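Local coordinates for protein putative SAM-dependent O-methyltranferase (Podospora anserina, PDB 4YMH) that binds S-adenosyl-L-homocysteine and probably transfers methyl groups from S-adenosylmethionine to oxygen atoms of its substrates, as a member of the cation-dependent O-methyltransferase family, at residues G167-G178 against L221-R232. Residues are numbered along the deposited sequence; the frame is centred on the assembly and turned at random.
Sequences GIILCDNVFARG and LLPVFDGVTQIR
The carboxylate of Asp226 takes three hydrogen bonds from Asn173 and Arg177. Asn173 ND2 bonds Asp226 OD2 at 2.7 Å, on the anti lone pair of that oxygen. Arg177 NH1 reaches the same Asp226 OD2 at 3.0 Å from above the carboxylate plane, a salt bridge. Arg177 N takes the syn lone pair of Asp226 OD1 at 2.8 Å. The chi1 of Asp226 (-169°) turns CG away from the backbone N, bringing the carboxylate to these donors. With an alanine in place of Asp226, the Arg177 charge would probably lose this mate and Asn173 ND2 this acceptor. Next to Asp226, Phe175 lays one ring face over Gly227 CA, 3.6 Å from the ring centroid, a CH-pi contact with no room for a CB. Beyond the type I turn 173-176, strands 167-171 and 228-232 pair antiparallel; Ile169 and Ile231 meet CB to CB at 3.9 Å. The side chain of Asp172 is about 5 Å from the bound S-adenosyl-L-homocysteine, so this strand end borders the cofactor site. In this Rossmann-like sheet, strand 167-171 lies between strands 138-143 and 228-233. Helix 194-212 packs on Thr229 and Ile231, helix 51-64 on Ile168, and Cys20 of the second subunit on Phe175.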
loop_
_atom_site.group_PDB
_atom_site.type_symbol
_atom_site.label_atom_id
_atom_site.label_comp_id
_atom_site.label_asym_id
_atom_site.label_seq_id
_atom_site.Cartn_x
_atom_site.Cartn_y
_atom_site.Cartn_z
ATOM N N GLY A 167 -6.666 2.716 14.440
ATOM C CA GLY A 167 -7.166 1.844 13.389
ATOM C C GLY A 167 -7.125 2.416 11.985
ATOM O O GLY A 167 -6.901 3.611 11.774
ATOM N N ILE A 168 -7.352 1.551 11.006
ATOM C CA ILE A 168 -7.394 1.986 9.619
ATOM C C ILE A 168 -8.616 1.413 8.916
ATOM O O ILE A 168 -9.060 0.292 9.199
ATOM C CB ILE A 168 -6.111 1.570 8.861
ATOM C CG1 ILE A 168 -5.955 2.355 7.563
ATOM C CG2 ILE A 168 -6.059 0.058 8.628
ATOM C CD1 ILE A 168 -4.606 2.114 6.899
ATOM N N ILE A 169 -9.164 2.203 8.008
ATOM C CA ILE A 169 -10.188 1.717 7.101
ATOM C C ILE A 169 -9.567 1.539 5.730
ATOM O O ILE A 169 -8.903 2.436 5.231
ATOM C CB ILE A 169 -11.370 2.679 6.970
ATOM C CG1 ILE A 169 -11.868 3.120 8.341
ATOM C CG2 ILE A 169 -12.497 2.011 6.137
ATOM C CD1 ILE A 169 -12.945 4.192 8.267
ATOM N N LEU A 170 -9.788 0.379 5.129
ATOM C CA LEU A 170 -9.340 0.083 3.776
ATOM C C LEU A 170 -10.555 -0.109 2.901
ATOM O O LEU A 170 -11.346 -1.010 3.141
ATOM C CB LEU A 170 -8.476 -1.175 3.754
ATOM C CG LEU A 170 -7.245 -1.106 4.664
ATOM C CD1 LEU A 170 -6.581 -2.462 4.789
ATOM C CD2 LEU A 170 -6.261 -0.056 4.132
ATOM N N CYS A 171 -10.697 0.735 1.892
ATOM C CA CYS A 171 -11.835 0.650 0.972
ATOM C C CYS A 171 -11.369 0.138 -0.385
ATOM O O CYS A 171 -10.481 0.727 -1.005
ATOM C CB CYS A 171 -12.511 2.011 0.826
ATOM S SG CYS A 171 -12.952 2.807 2.400
ATOM N N ASP A 172 -11.991 -0.948 -0.847
ATOM C CA ASP A 172 -11.555 -1.661 -2.047
ATOM C C ASP A 172 -12.329 -1.248 -3.312
ATOM O O ASP A 172 -13.464 -0.776 -3.228
ATOM C CB ASP A 172 -11.698 -3.165 -1.805
ATOM C CG ASP A 172 -10.775 -3.984 -2.659
ATOM O OD1 ASP A 172 -9.701 -3.470 -3.028
ATOM O OD2 ASP A 172 -11.117 -5.148 -2.957
ATOM N N ASN A 173 -11.710 -1.444 -4.478
ATOM C CA ASN A 173 -12.332 -1.133 -5.769
ATOM C C ASN A 173 -12.728 0.317 -5.975
ATOM O O ASN A 173 -13.650 0.599 -6.743
ATOM C CB ASN A 173 -13.591 -1.988 -5.975
ATOM C CG ASN A 173 -13.286 -3.459 -6.023
ATOM O OD1 ASN A 173 -13.685 -4.222 -5.138
ATOM N ND2 ASN A 173 -12.572 -3.875 -7.061
ATOM N N VAL A 174 -12.038 1.247 -5.324
ATOM C CA VAL A 174 -12.461 2.644 -5.401
ATOM C C VAL A 174 -12.304 3.236 -6.816
ATOM O O VAL A 174 -12.991 4.200 -7.174
ATOM C CB VAL A 174 -11.700 3.468 -4.320
ATOM C CG1 VAL A 174 -12.077 4.946 -4.350
ATOM C CG2 VAL A 174 -12.057 2.903 -2.956
ATOM N N PHE A 175 -11.430 2.652 -7.630
ATOM C CA PHE A 175 -11.237 3.146 -8.999
ATOM C C PHE A 175 -12.359 2.740 -9.953
ATOM O O PHE A 175 -12.487 3.319 -11.027
ATOM C CB PHE A 175 -9.923 2.628 -9.589
ATOM C CG PHE A 175 -8.691 3.336 -9.076
ATOM C CD1 PHE A 175 -8.788 4.506 -8.334
ATOM C CD2 PHE A 175 -7.436 2.834 -9.362
ATOM C CE1 PHE A 175 -7.643 5.158 -7.886
ATOM C CE2 PHE A 175 -6.286 3.478 -8.905
ATOM C CZ PHE A 175 -6.392 4.637 -8.171
ATOM N N ALA A 176 -13.111 1.706 -9.586
ATOM C CA ALA A 176 -14.152 1.149 -10.462
ATOM C C ALA A 176 -13.576 0.888 -11.860
ATOM O O ALA A 176 -14.116 1.354 -12.871
ATOM C CB ALA A 176 -15.368 2.102 -10.538
ATOM N N ARG A 177 -12.441 0.196 -11.883
ATOM C CA ARG A 177 -11.711 -0.181 -13.097
ATOM C C ARG A 177 -11.074 1.002 -13.824
ATOM O O ARG A 177 -10.535 0.849 -14.926
ATOM C CB ARG A 177 -12.643 -0.940 -14.048
ATOM C CG ARG A 177 -13.364 -2.117 -13.391
ATOM C CD ARG A 177 -12.390 -3.199 -13.003
ATOM N NE ARG A 177 -13.059 -4.494 -12.877
ATOM C CZ ARG A 177 -13.369 -5.085 -11.727
ATOM N NH1 ARG A 177 -13.070 -4.510 -10.570
ATOM N NH2 ARG A 177 -13.976 -6.269 -11.738
ATOM N N GLY A 178 -11.128 2.176 -13.202
ATOM C CA GLY A 178 -10.643 3.402 -13.804
ATOM C C GLY A 178 -11.781 4.378 -14.043
ATOM O O GLY A 178 -11.565 5.565 -14.208
ATOM N N LEU A 221 -5.599 7.833 -1.187
ATOM C CA LEU A 221 -6.124 6.994 -2.254
ATOM C C LEU A 221 -4.947 6.370 -2.974
ATOM O O LEU A 221 -4.282 7.007 -3.785
ATOM C CB LEU A 221 -7.012 7.803 -3.208
ATOM C CG LEU A 221 -7.624 7.027 -4.386
ATOM C CD1 LEU A 221 -8.133 5.643 -3.989
ATOM C CD2 LEU A 221 -8.752 7.851 -5.070
ATOM N N LEU A 222 -4.680 5.118 -2.614
ATOM C CA LEU A 222 -3.542 4.345 -3.103
ATOM C C LEU A 222 -3.819 3.680 -4.447
ATOM O O LEU A 222 -4.773 2.880 -4.573
ATOM C CB LEU A 222 -3.180 3.292 -2.058
ATOM C CG LEU A 222 -1.735 2.817 -1.984
ATOM C CD1 LEU A 222 -0.825 4.003 -1.738
ATOM C CD2 LEU A 222 -1.592 1.776 -0.882
ATOM N N PRO A 223 -2.990 3.995 -5.465
ATOM C CA PRO A 223 -3.225 3.442 -6.804
ATOM C C PRO A 223 -2.673 2.016 -6.913
ATOM O O PRO A 223 -1.727 1.747 -7.668
ATOM C CB PRO A 223 -2.474 4.409 -7.725
ATOM C CG PRO A 223 -1.307 4.865 -6.873
ATOM C CD PRO A 223 -1.835 4.919 -5.439
ATOM N N VAL A 224 -3.268 1.121 -6.128
ATOM C CA VAL A 224 -2.885 -0.290 -6.121
ATOM C C VAL A 224 -4.167 -1.117 -6.317
ATOM O O VAL A 224 -5.239 -0.695 -5.907
ATOM C CB VAL A 224 -2.148 -0.661 -4.794
ATOM C CG1 VAL A 224 -3.118 -0.695 -3.615
ATOM C CG2 VAL A 224 -1.328 -1.969 -4.919
ATOM N N PHE A 225 -4.048 -2.280 -6.954
ATOM C CA PHE A 225 -5.198 -3.145 -7.231
ATOM C C PHE A 225 -6.256 -2.335 -7.996
ATOM O O PHE A 225 -5.930 -1.700 -8.991
ATOM C CB PHE A 225 -5.740 -3.745 -5.927
ATOM C CG PHE A 225 -4.696 -4.517 -5.138
ATOM C CD1 PHE A 225 -3.898 -5.458 -5.763
ATOM C CD2 PHE A 225 -4.514 -4.299 -3.779
ATOM C CE1 PHE A 225 -2.942 -6.180 -5.054
ATOM C CE2 PHE A 225 -3.556 -5.024 -3.067
ATOM C CZ PHE A 225 -2.768 -5.960 -3.714
ATOM N N ASP A 226 -7.503 -2.335 -7.534
ATOM C CA ASP A 226 -8.562 -1.578 -8.217
ATOM C C ASP A 226 -8.813 -0.261 -7.467
ATOM O O ASP A 226 -9.914 0.280 -7.467
ATOM C CB ASP A 226 -9.843 -2.428 -8.320
ATOM C CG ASP A 226 -10.908 -1.813 -9.243
ATOM O OD1 ASP A 226 -10.568 -1.021 -10.151
ATOM O OD2 ASP A 226 -12.102 -2.142 -9.048
ATOM N N GLY A 227 -7.764 0.257 -6.829
ATOM C CA GLY A 227 -7.861 1.493 -6.066
ATOM C C GLY A 227 -8.207 1.188 -4.619
ATOM O O GLY A 227 -9.250 0.606 -4.341
ATOM N N VAL A 228 -7.334 1.580 -3.694
ATOM C CA VAL A 228 -7.589 1.312 -2.280
ATOM C C VAL A 228 -7.515 2.601 -1.483
ATOM O O VAL A 228 -6.459 3.223 -1.408
ATOM C CB VAL A 228 -6.584 0.307 -1.704
ATOM C CG1 VAL A 228 -6.812 0.117 -0.191
ATOM C CG2 VAL A 228 -6.668 -1.029 -2.473
ATOM N N THR A 229 -8.635 3.015 -0.905
ATOM C CA THR A 229 -8.613 4.194 -0.062
ATOM C C THR A 229 -8.277 3.815 1.379
ATOM O O THR A 229 -8.962 3.004 1.990
ATOM C CB THR A 229 -9.946 4.958 -0.103
ATOM O OG1 THR A 229 -10.255 5.302 -1.468
ATOM C CG2 THR A 229 -9.826 6.221 0.712
ATOM N N GLN A 230 -7.201 4.398 1.905
ATOM C CA GLN A 230 -6.813 4.243 3.311
ATOM C C GLN A 230 -7.344 5.427 4.097
ATOM O O GLN A 230 -7.142 6.583 3.706
ATOM C CB GLN A 230 -5.280 4.170 3.464
ATOM C CG GLN A 230 -4.650 3.029 2.677
ATOM C CD GLN A 230 -3.150 2.918 2.875
ATOM O OE1 GLN A 230 -2.524 3.760 3.516
ATOM N NE2 GLN A 230 -2.572 1.860 2.336
ATOM N N ILE A 231 -8.003 5.152 5.211
ATOM C CA ILE A 231 -8.569 6.216 6.035
ATOM C C ILE A 231 -8.102 6.036 7.472
ATOM O O ILE A 231 -8.177 4.932 8.012
ATOM C CB ILE A 231 -10.111 6.217 5.991
ATOM C CG1 ILE A 231 -10.620 6.315 4.544
ATOM C CG2 ILE A 231 -10.662 7.354 6.841
ATOM C CD1 ILE A 231 -12.148 6.151 4.414
ATOM N N ARG A 232 -7.615 7.110 8.091
ATOM C CA ARG A 232 -7.278 7.042 9.518
ATOM C C ARG A 232 -7.825 8.271 10.217
ATOM O O ARG A 232 -8.129 9.264 9.569
ATOM C CB ARG A 232 -5.756 6.941 9.735
ATOM C CG ARG A 232 -4.983 8.177 9.299
ATOM C CD ARG A 232 -3.462 8.075 9.546
ATOM N NE ARG A 232 -3.125 8.107 10.973
ATOM C CZ ARG A 232 -2.814 9.209 11.657
ATOM N NH1 ARG A 232 -2.781 10.399 11.056
ATOM N NH2 ARG A 232 -2.536 9.126 12.951
HETATM O O HOH W 1 -9.036 -2.596 -5.168
#